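Local coordinates for RagB/SusD family nutrient uptake outer membrane protein (Bacteroides thetaiotaomicron, PDB 7KV2) that probably binds beta-glucan at the outer membrane surface as a SusD-family glycan-binding protein and helps the gut bacterium take it up, at residues V220-A225 with L409-E414; Y243-I248 with E414-G419; N448-R453 with G461-D466. All coordinates share one frame; numbering follows the deposited sequence.

Contact 1. Residues V220-A225 with L409-E414; sequences VYMLYA and LLNAAE
The carboxamide of Asn-411 is pushed amide-nitrogen first between two apolar groups of helix 217-231, the methyl of Ala-225 and the thioether end of Met-222. Asn-411 ND2 lies 3.7 Å from Ala-225 CB and 3.8 Å from Met-222 CE, so the meeting is van der Waals packing of an amide against methyls. Met-222 arrives by a folded route: its chain bends at chi2 (-61°) and again at chi3, which swings SD and CE across to the amide although the CB does not face the partner helix. The two side chains cross obliquely. A water supplies the polar link, accepting from Asn-411 ND2 at 2.9 Å and donating to the backbone O of Met-222 at 2.8 Å. The other end of the amide, OD1, accepts from Arg-453 NH1, so both polar atoms of this buried group have partners, which probably fixes which way round it sits. Between them, the water and the arginine join the amide to two different helices. The contact thus ties helix 217-231 to helix 405-417 inside the helical, TPR-like part of the SusD fold; Met-244 of helix 237-249 touches both Met-222 and Asn-411, and helix 446-456 packs against helix 405-417 through Leu-410 and Ala-413.

Contact 2. Residues Y243-I248 with E414-G419; sequences YMEEII and ELITRG. With NA (sodium ion), chain G.
Glu-245 sets CG beside its backbone N (chi1 -70°) and bends again at chi2 (-73°), which carries its carboxylate to Ile-416, where Glu-245 OE2 lies 4.1 Å from Ile-416 CD1. Ile-416, with CG1 anti to its carbonyl carbon, presents its CD1 methyl to that oxygen. This is light helix-helix packing in the TPR-like helical part of the SusD fold, between helix 237-249 and the C-terminal turn of helix 405-417. The two side chains cross at about a right angle, and the touch is one of packing; the polar partner of Glu-245 is Tyr-428, whose OH hydrogen-bonds OE1 and whose side chain also packs on Ile-416. One residue earlier on each helix, Met-244 CG and Leu-415 CD1 make a looser apolar contact at 4.4 Å.

Helix 405-417 ends here in a Schellman motif: Gly-419, with positive phi, donates its N to Ile-416 O, while Ala-420 N reaches Leu-415 O. Arg-418 stretches out beside the last turn and grips Glu-414 side-on, Arg-418 NE and NH2 both bonding Glu-414 OE2, each at 2.9 Å; Arg-469 forms a second salt bridge to the same oxygen, so the carboxylate is probably kept ionised. At the far end of the other segment, the backbone O of Ile-248 binds the sodium ion at 2.5 Å, in a site completed by Ser-250, Tyr-253, Tyr-405 and a water 2.2 Å from the metal.

Contact 3. Residues N448-R453 with G461-D466; sequences NIIEER and GKRYWD
A buried salt bridge joins two consecutive helices of the SusD-family region, 446-456 and 463-469, which are separated by a short connection. Arg-453 NE donates to Asp-466 OD2 at 2.7 Å in an almost straight bond (176°). The acceptor lies at the edge of the guanidinium, in its plane, yet the arginine meets OD2 from above the carboxylate plane, the two flat groups standing 85° apart. A bend at chi3 (71°) turns the guanidinium of Arg-453 across the aspartate, and its NH2 pairs with Glu-407. Asp-466 OD1 receives a water at 2.6 Å, which also donates to Lys-462 O, and OD1 pairs with Arg-469. An alanine in place of Arg-453 would probably leave Asp-466 OD2 without its straight N-H donor and Glu-407 with one charge partner fewer, Lys-462 remaining. Beside this bridge, Arg-463 NH1 is linked through water, one molecule to Ile-450 O and another to Glu-451 OE1; Arg-463 NH1 lies 4.3 Å from Ile-450 CG2. The stronger partners of these side chains lie beyond the pair, Asp-79 for Arg-463 and His-454 for Glu-451. Helix 446-456 packs against helices 405-417 and 425-435, Ile-449 touching both, while Tyr-464 and Trp-465 carry helix 463-469 onto helix 70-75.

How the contacts relate
Contacts 1 and 2 lie close together, their centres about 6 Å apart, and share helix 405-417 and Glu-414; the helices facing it, 217-231 and 237-249, follow each other in the chain. Their segments alternate along the sequence: helix 405-417, which comes later, packs against both earlier helices. Contact 3 comes after both in the chain, its centre about 13 Å from that of contact 1 and about 16 Å from that of contact 2. Besides the polar tie between contacts 1 and 3, Ile-450 packs on Glu-414. Helix 405-417 therefore connects helices 217-231 and 237-249 with the later helices 446-456 and 463-469.

Contact 1. Residues V220-A225 with L409-E414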
loop_
_atom_site.group_PDB
_atom_site.type_symbol
_atom_site.label_atom_id
_atom_site.label_comp_id
_atom_site.label_asym_id
_atom_site.label_seq_id
_atom_site.Cartn_x
_atom_site.Cartn_y
_atom_site.Cartn_z
ATOM N N VAL A 220 -13.600 -4.973 2.669
ATOM C CA VAL A 220 -13.990 -5.712 1.435
ATOM C C VAL A 220 -14.589 -4.730 0.425
ATOM O O VAL A 220 -14.261 -4.827 -0.747
ATOM C CB VAL A 220 -14.970 -6.851 1.805
ATOM C CG1 VAL A 220 -15.753 -7.375 0.610
ATOM C CG2 VAL A 220 -14.236 -7.981 2.487
ATOM N N TYR A 221 -15.399 -3.787 0.894
ATOM C CA TYR A 221 -16.034 -2.727 0.078
ATOM C C TYR A 221 -14.939 -1.919 -0.614
ATOM O O TYR A 221 -15.022 -1.593 -1.818
ATOM C CB TYR A 221 -16.915 -1.860 0.957
ATOM C CG TYR A 221 -18.286 -2.427 1.245
ATOM C CD1 TYR A 221 -18.763 -3.595 0.646
ATOM C CD2 TYR A 221 -19.136 -1.736 2.090
ATOM C CE1 TYR A 221 -20.043 -4.073 0.929
ATOM C CE2 TYR A 221 -20.427 -2.180 2.341
ATOM C CZ TYR A 221 -20.874 -3.361 1.772
ATOM O OH TYR A 221 -22.175 -3.746 2.029
ATOM N N MET A 222 -13.906 -1.579 0.133
ATOM C CA MET A 222 -12.812 -0.759 -0.442
ATOM C C MET A 222 -12.019 -1.576 -1.476
ATOM O O MET A 222 -11.627 -1.005 -2.496
ATOM C CB MET A 222 -11.894 -0.211 0.648
ATOM C CG MET A 222 -12.570 0.862 1.518
ATOM S SD MET A 222 -13.098 2.330 0.603
ATOM C CE MET A 222 -11.506 3.165 0.417
ATOM N N LEU A 223 -11.708 -2.837 -1.188
ATOM C CA LEU A 223 -10.999 -3.730 -2.136
ATOM C C LEU A 223 -11.859 -3.926 -3.407
ATOM O O LEU A 223 -11.320 -3.879 -4.529
ATOM C CB LEU A 223 -10.685 -5.039 -1.410
ATOM C CG LEU A 223 -9.963 -6.082 -2.252
ATOM C CD1 LEU A 223 -8.688 -5.522 -2.837
ATOM C CD2 LEU A 223 -9.676 -7.327 -1.428
ATOM N N TYR A 224 -13.172 -4.021 -3.238
ATOM C CA TYR A 224 -14.148 -4.150 -4.358
ATOM C C TYR A 224 -14.044 -2.891 -5.235
ATOM O O TYR A 224 -13.770 -2.980 -6.456
ATOM C CB TYR A 224 -15.537 -4.439 -3.785
ATOM C CG TYR A 224 -16.637 -4.492 -4.818
ATOM C CD1 TYR A 224 -17.197 -3.338 -5.330
ATOM C CD2 TYR A 224 -17.068 -5.708 -5.328
ATOM C CE1 TYR A 224 -18.228 -3.382 -6.262
ATOM C CE2 TYR A 224 -18.085 -5.765 -6.276
ATOM C CZ TYR A 224 -18.671 -4.606 -6.740
ATOM O OH TYR A 224 -19.650 -4.662 -7.689
ATOM N N ALA A 225 -14.151 -1.700 -4.627
ATOM C CA ALA A 225 -14.073 -0.418 -5.367
ATOM C C ALA A 225 -12.722 -0.317 -6.080
ATOM O O ALA A 225 -12.674 0.152 -7.266
ATOM C CB ALA A 225 -14.291 0.749 -4.425
ATOM N N LEU A 409 -14.347 8.725 0.427
ATOM C CA LEU A 409 -14.985 9.986 -0.027
ATOM C C LEU A 409 -14.587 10.291 -1.481
ATOM O O LEU A 409 -15.481 10.646 -2.298
ATOM C CB LEU A 409 -14.592 11.129 0.912
ATOM C CG LEU A 409 -15.186 11.131 2.328
ATOM C CD1 LEU A 409 -14.485 12.161 3.187
ATOM C CD2 LEU A 409 -16.681 11.402 2.339
ATOM N N LEU A 410 -13.308 10.167 -1.822
ATOM C CA LEU A 410 -12.834 10.466 -3.190
ATOM C C LEU A 410 -13.372 9.407 -4.158
ATOM O O LEU A 410 -13.728 9.784 -5.304
ATOM C CB LEU A 410 -11.313 10.576 -3.164
ATOM C CG LEU A 410 -10.813 11.800 -2.395
ATOM C CD1 LEU A 410 -9.287 11.868 -2.316
ATOM C CD2 LEU A 410 -11.327 13.090 -3.002
ATOM N N ASN A 411 -13.391 8.134 -3.765
ATOM C CA ASN A 411 -13.977 7.037 -4.598
ATOM C C ASN A 411 -15.447 7.385 -4.936
ATOM O O ASN A 411 -15.830 7.313 -6.130
ATOM C CB ASN A 411 -13.961 5.687 -3.879
ATOM C CG ASN A 411 -12.632 4.957 -3.852
ATOM O OD1 ASN A 411 -11.654 5.382 -4.462
ATOM N ND2 ASN A 411 -12.605 3.829 -3.161
ATOM N N ALA A 412 -16.240 7.765 -3.918
ATOM C CA ALA A 412 -17.669 8.132 -4.089
ATOM C C ALA A 412 -17.777 9.360 -5.010
ATOM O O ALA A 412 -18.548 9.327 -5.953
ATOM C CB ALA A 412 -18.319 8.362 -2.750
ATOM N N ALA A 413 -17.035 10.439 -4.756
ATOM C CA ALA A 413 -17.036 11.629 -5.644
ATOM C C ALA A 413 -16.781 11.177 -7.095
ATOM O O ALA A 413 -17.550 11.562 -8.019
ATOM C CB ALA A 413 -16.007 12.626 -5.181
ATOM N N GLU A 414 -15.733 10.408 -7.344
ATOM C CA GLU A 414 -15.351 10.027 -8.726
ATOM C C GLU A 414 -16.479 9.202 -9.356
ATOM O O GLU A 414 -16.807 9.454 -10.519
ATOM C CB GLU A 414 -14.063 9.210 -8.751
ATOM C CG GLU A 414 -13.619 8.872 -10.136
ATOM C CD GLU A 414 -12.284 8.177 -10.248
ATOM O OE1 GLU A 414 -11.489 8.252 -9.264
ATOM O OE2 GLU A 414 -12.016 7.605 -11.345
HETATM O O HOH W 1 -10.704 1.656 -2.766
#

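Contact 2. Residues Y243-I248 with E414-G419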
loop_
_atom_site.group_PDB
_atom_site.type_symbol
_atom_site.label_atom_id
_atom_site.label_comp_id
_atom_site.label_asym_id
_atom_site.label_seq_id
_atom_site.Cartn_x
_atom_site.Cartn_y
_atom_site.Cartn_z
ATOM N N TYR A 243 -21.683 0.876 -2.006
ATOM C CA TYR A 243 -20.769 0.399 -0.916
ATOM C C TYR A 243 -20.028 1.571 -0.269
ATOM O O TYR A 243 -19.932 1.616 0.991
ATOM C CB TYR A 243 -19.823 -0.677 -1.439
ATOM C CG TYR A 243 -20.503 -1.947 -1.862
ATOM C CD1 TYR A 243 -21.763 -2.312 -1.390
ATOM C CD2 TYR A 243 -19.851 -2.821 -2.698
ATOM C CE1 TYR A 243 -22.350 -3.517 -1.750
ATOM C CE2 TYR A 243 -20.431 -4.018 -3.078
ATOM C CZ TYR A 243 -21.689 -4.356 -2.622
ATOM O OH TYR A 243 -22.202 -5.553 -3.021
ATOM N N MET A 244 -19.507 2.499 -1.070
ATOM C CA MET A 244 -18.863 3.718 -0.531
ATOM C C MET A 244 -19.886 4.482 0.321
ATOM O O MET A 244 -19.565 4.926 1.450
ATOM C CB MET A 244 -18.316 4.587 -1.669
ATOM C CG MET A 244 -17.228 3.923 -2.515
ATOM S SD MET A 244 -15.790 3.276 -1.562
ATOM C CE MET A 244 -16.339 1.599 -1.238
ATOM N N GLU A 245 -21.132 4.593 -0.154
ATOM C CA GLU A 245 -22.184 5.331 0.576
ATOM C C GLU A 245 -22.475 4.642 1.910
ATOM O O GLU A 245 -22.801 5.356 2.864
ATOM C CB GLU A 245 -23.421 5.487 -0.318
ATOM C CG GLU A 245 -23.231 6.432 -1.492
ATOM C CD GLU A 245 -23.171 7.908 -1.175
ATOM O OE1 GLU A 245 -22.986 8.265 0.010
ATOM O OE2 GLU A 245 -23.296 8.714 -2.125
ATOM N N GLU A 246 -22.398 3.312 1.987
ATOM C CA GLU A 246 -22.655 2.577 3.255
ATOM C C GLU A 246 -21.583 2.930 4.291
ATOM O O GLU A 246 -21.929 3.162 5.444
ATOM C CB GLU A 246 -22.670 1.074 2.995
ATOM C CG GLU A 246 -23.966 0.614 2.367
ATOM C CD GLU A 246 -24.070 -0.885 2.201
ATOM O OE1 GLU A 246 -23.421 -1.597 2.974
ATOM O OE2 GLU A 246 -24.786 -1.331 1.272
ATOM N N ILE A 247 -20.316 2.994 3.870
ATOM C CA ILE A 247 -19.190 3.416 4.759
ATOM C C ILE A 247 -19.419 4.865 5.170
ATOM O O ILE A 247 -19.239 5.200 6.359
ATOM C CB ILE A 247 -17.824 3.226 4.056
ATOM C CG1 ILE A 247 -17.550 1.766 3.722
ATOM C CG2 ILE A 247 -16.713 3.813 4.934
ATOM C CD1 ILE A 247 -16.341 1.525 2.864
ATOM N N ILE A 248 -19.785 5.729 4.222
ATOM C CA ILE A 248 -20.011 7.166 4.509
ATOM C C ILE A 248 -21.166 7.282 5.512
ATOM O O ILE A 248 -21.062 8.121 6.423
ATOM C CB ILE A 248 -20.240 7.968 3.208
ATOM C CG1 ILE A 248 -18.933 8.133 2.417
ATOM C CG2 ILE A 248 -20.873 9.307 3.488
ATOM C CD1 ILE A 248 -19.146 8.538 0.969
ATOM N N GLU A 414 -15.733 10.408 -7.344
ATOM C CA GLU A 414 -15.351 10.027 -8.726
ATOM C C GLU A 414 -16.479 9.202 -9.356
ATOM O O GLU A 414 -16.807 9.454 -10.519
ATOM C CB GLU A 414 -14.063 9.210 -8.751
ATOM C CG GLU A 414 -13.619 8.872 -10.136
ATOM C CD GLU A 414 -12.284 8.177 -10.248
ATOM O OE1 GLU A 414 -11.489 8.252 -9.264
ATOM O OE2 GLU A 414 -12.016 7.605 -11.345
ATOM N N LEU A 415 -17.007 8.220 -8.629
ATOM C CA LEU A 415 -18.061 7.306 -9.151
ATOM C C LEU A 415 -19.322 8.129 -9.483
ATOM O O LEU A 415 -19.904 7.895 -10.570
ATOM C CB LEU A 415 -18.336 6.183 -8.145
ATOM C CG LEU A 415 -17.209 5.162 -8.022
ATOM C CD1 LEU A 415 -17.432 4.197 -6.866
ATOM C CD2 LEU A 415 -17.029 4.416 -9.318
ATOM N N ILE A 416 -19.701 9.067 -8.626
ATOM C CA ILE A 416 -20.856 9.981 -8.880
ATOM C C ILE A 416 -20.555 10.759 -10.167
ATOM O O ILE A 416 -21.403 10.761 -11.101
ATOM C CB ILE A 416 -21.175 10.904 -7.687
ATOM C CG1 ILE A 416 -21.611 10.110 -6.450
ATOM C CG2 ILE A 416 -22.209 11.970 -8.067
ATOM C CD1 ILE A 416 -21.487 10.878 -5.166
ATOM N N THR A 417 -19.363 11.347 -10.263
ATOM C CA THR A 417 -19.002 12.178 -11.425
ATOM C C THR A 417 -18.998 11.327 -12.691
ATOM O O THR A 417 -19.253 11.908 -13.758
ATOM C CB THR A 417 -17.687 12.912 -11.196
ATOM O OG1 THR A 417 -18.004 13.858 -10.176
ATOM C CG2 THR A 417 -17.180 13.594 -12.448
ATOM N N ARG A 418 -18.707 10.032 -12.602
ATOM C CA ARG A 418 -18.634 9.133 -13.785
ATOM C C ARG A 418 -20.047 8.625 -14.134
ATOM O O ARG A 418 -20.141 7.774 -15.016
ATOM C CB ARG A 418 -17.722 7.923 -13.559
ATOM C CG ARG A 418 -16.240 8.248 -13.493
ATOM C CD ARG A 418 -15.367 7.007 -13.507
ATOM N NE ARG A 418 -13.968 7.381 -13.417
ATOM C CZ ARG A 418 -13.220 7.844 -14.404
ATOM N NH1 ARG A 418 -13.707 8.018 -15.626
ATOM N NH2 ARG A 418 -11.967 8.163 -14.159
ATOM N N GLY A 419 -21.088 9.113 -13.464
ATOM C CA GLY A 419 -22.489 8.778 -13.771
ATOM C C GLY A 419 -22.932 7.477 -13.126
ATOM O O GLY A 419 -23.889 6.893 -13.621
HETATM NA NA NA G . -19.051 8.137 7.993
HETATM O O HOH W 2 -19.754 9.960 9.100
#

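Contact 3. Residues N448-R453 with G461-D466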
loop_
_atom_site.group_PDB
_atom_site.type_symbol
_atom_site.label_atom_id
_atom_site.label_comp_id
_atom_site.label_asym_id
_atom_site.label_seq_id
_atom_site.Cartn_x
_atom_site.Cartn_y
_atom_site.Cartn_z
ATOM N N ASN A 448 -9.975 17.273 -11.125
ATOM C CA ASN A 448 -9.873 17.800 -9.740
ATOM C C ASN A 448 -9.835 16.623 -8.741
ATOM O O ASN A 448 -9.096 16.718 -7.773
ATOM C CB ASN A 448 -10.974 18.789 -9.384
ATOM C CG ASN A 448 -10.696 20.180 -9.911
ATOM O OD1 ASN A 448 -9.661 20.410 -10.526
ATOM N ND2 ASN A 448 -11.616 21.106 -9.685
ATOM N N ILE A 449 -10.666 15.604 -8.921
ATOM C CA ILE A 449 -10.759 14.465 -7.966
ATOM C C ILE A 449 -9.455 13.657 -8.039
ATOM O O ILE A 449 -8.885 13.337 -6.975
ATOM C CB ILE A 449 -12.016 13.629 -8.205
ATOM C CG1 ILE A 449 -13.266 14.481 -8.008
ATOM C CG2 ILE A 449 -12.025 12.402 -7.304
ATOM C CD1 ILE A 449 -14.527 13.846 -8.536
ATOM N N ILE A 450 -8.960 13.407 -9.245
ATOM C CA ILE A 450 -7.715 12.641 -9.458
ATOM C C ILE A 450 -6.549 13.428 -8.841
ATOM O O ILE A 450 -5.682 12.803 -8.158
ATOM C CB ILE A 450 -7.526 12.324 -10.946
ATOM C CG1 ILE A 450 -8.661 11.441 -11.470
ATOM C CG2 ILE A 450 -6.161 11.711 -11.166
ATOM C CD1 ILE A 450 -8.759 10.130 -10.717
ATOM N N GLU A 451 -6.534 14.740 -9.012
ATOM C CA GLU A 451 -5.465 15.562 -8.395
ATOM C C GLU A 451 -5.610 15.578 -6.857
ATOM O O GLU A 451 -4.561 15.671 -6.171
ATOM C CB GLU A 451 -5.375 16.922 -9.059
ATOM C CG GLU A 451 -4.245 17.766 -8.499
ATOM C CD GLU A 451 -2.814 17.267 -8.686
ATOM O OE1 GLU A 451 -2.557 16.203 -9.329
ATOM O OE2 GLU A 451 -1.924 17.988 -8.204
ATOM N N GLU A 452 -6.822 15.513 -6.307
ATOM C CA GLU A 452 -6.982 15.491 -4.833
ATOM C C GLU A 452 -6.404 14.173 -4.310
ATOM O O GLU A 452 -5.728 14.208 -3.301
ATOM C CB GLU A 452 -8.431 15.650 -4.389
ATOM C CG GLU A 452 -8.575 15.980 -2.917
ATOM C CD GLU A 452 -8.141 17.387 -2.559
ATOM O OE1 GLU A 452 -8.214 18.283 -3.462
ATOM O OE2 GLU A 452 -7.643 17.564 -1.425
ATOM N N ARG A 453 -6.620 13.055 -5.006
ATOM C CA ARG A 453 -5.985 11.770 -4.654
ATOM C C ARG A 453 -4.467 11.948 -4.626
ATOM O O ARG A 453 -3.801 11.426 -3.720
ATOM C CB ARG A 453 -6.387 10.663 -5.623
ATOM C CG ARG A 453 -7.861 10.330 -5.637
ATOM C CD ARG A 453 -8.187 9.277 -6.689
ATOM N NE ARG A 453 -7.670 7.974 -6.281
ATOM C CZ ARG A 453 -8.274 7.085 -5.500
ATOM N NH1 ARG A 453 -9.543 7.212 -5.110
ATOM N NH2 ARG A 453 -7.597 6.007 -5.168
ATOM N N GLY A 461 0.968 4.086 -2.198
ATOM C CA GLY A 461 0.765 3.049 -3.244
ATOM C C GLY A 461 -0.511 3.231 -4.053
ATOM O O GLY A 461 -1.123 2.192 -4.473
ATOM N N LYS A 462 -0.940 4.472 -4.301
ATOM C CA LYS A 462 -2.196 4.777 -5.056
ATOM C C LYS A 462 -1.904 5.405 -6.427
ATOM O O LYS A 462 -2.573 5.038 -7.413
ATOM C CB LYS A 462 -3.085 5.749 -4.273
ATOM C CG LYS A 462 -3.319 5.334 -2.824
ATOM C CD LYS A 462 -4.118 4.063 -2.676
ATOM C CE LYS A 462 -4.204 3.615 -1.220
ATOM N NZ LYS A 462 -5.123 2.480 -0.980
ATOM N N ARG A 463 -0.920 6.305 -6.505
ATOM C CA ARG A 463 -0.764 7.256 -7.642
ATOM C C ARG A 463 -0.523 6.493 -8.967
ATOM O O ARG A 463 -1.108 6.889 -10.011
ATOM C CB ARG A 463 0.371 8.231 -7.312
ATOM C CG ARG A 463 0.738 9.191 -8.438
ATOM C CD ARG A 463 -0.423 10.105 -8.838
ATOM N NE ARG A 463 0.096 11.142 -9.728
ATOM C CZ ARG A 463 -0.656 11.969 -10.455
ATOM N NH1 ARG A 463 -1.971 11.888 -10.436
ATOM N NH2 ARG A 463 -0.076 12.879 -11.201
ATOM N N TYR A 464 0.346 5.499 -8.955
ATOM C CA TYR A 464 0.711 4.792 -10.205
ATOM C C TYR A 464 -0.560 4.170 -10.781
ATOM O O TYR A 464 -0.833 4.412 -11.975
ATOM C CB TYR A 464 1.766 3.736 -9.966
ATOM C CG TYR A 464 2.314 3.082 -11.223
ATOM C CD1 TYR A 464 2.773 3.842 -12.294
ATOM C CD2 TYR A 464 2.337 1.703 -11.346
ATOM C CE1 TYR A 464 3.339 3.235 -13.404
ATOM C CE2 TYR A 464 2.867 1.082 -12.476
ATOM C CZ TYR A 464 3.368 1.855 -13.505
ATOM O OH TYR A 464 3.923 1.266 -14.616
ATOM N N TRP A 465 -1.324 3.467 -9.946
ATOM C CA TRP A 465 -2.587 2.812 -10.392
ATOM C C TRP A 465 -3.595 3.872 -10.851
ATOM O O TRP A 465 -4.295 3.620 -11.867
ATOM C CB TRP A 465 -3.142 1.864 -9.328
ATOM C CG TRP A 465 -2.079 0.977 -8.763
ATOM C CD1 TRP A 465 -1.656 0.969 -7.458
ATOM C CD2 TRP A 465 -1.168 0.141 -9.484
ATOM N NE1 TRP A 465 -0.584 0.138 -7.309
ATOM C CE2 TRP A 465 -0.292 -0.421 -8.526
ATOM C CE3 TRP A 465 -1.075 -0.289 -10.820
ATOM C CZ2 TRP A 465 0.699 -1.326 -8.880
ATOM C CZ3 TRP A 465 -0.088 -1.178 -11.165
ATOM C CH2 TRP A 465 0.786 -1.683 -10.209
ATOM N N ASP A 466 -3.705 5.017 -10.161
ATOM C CA ASP A 466 -4.637 6.102 -10.568
ATOM C C ASP A 466 -4.247 6.635 -11.974
ATOM O O ASP A 466 -5.151 6.861 -12.808
ATOM C CB ASP A 466 -4.732 7.207 -9.505
ATOM C CG ASP A 466 -5.417 6.763 -8.216
ATOM O OD1 ASP A 466 -6.200 5.766 -8.259
ATOM O OD2 ASP A 466 -5.134 7.391 -7.162
HETATM O O HOH W 3 -3.824 10.715 -8.674
HETATM O O HOH W 4 -3.432 14.446 -11.194
HETATM O O HOH W 5 -5.255 3.947 -6.601
#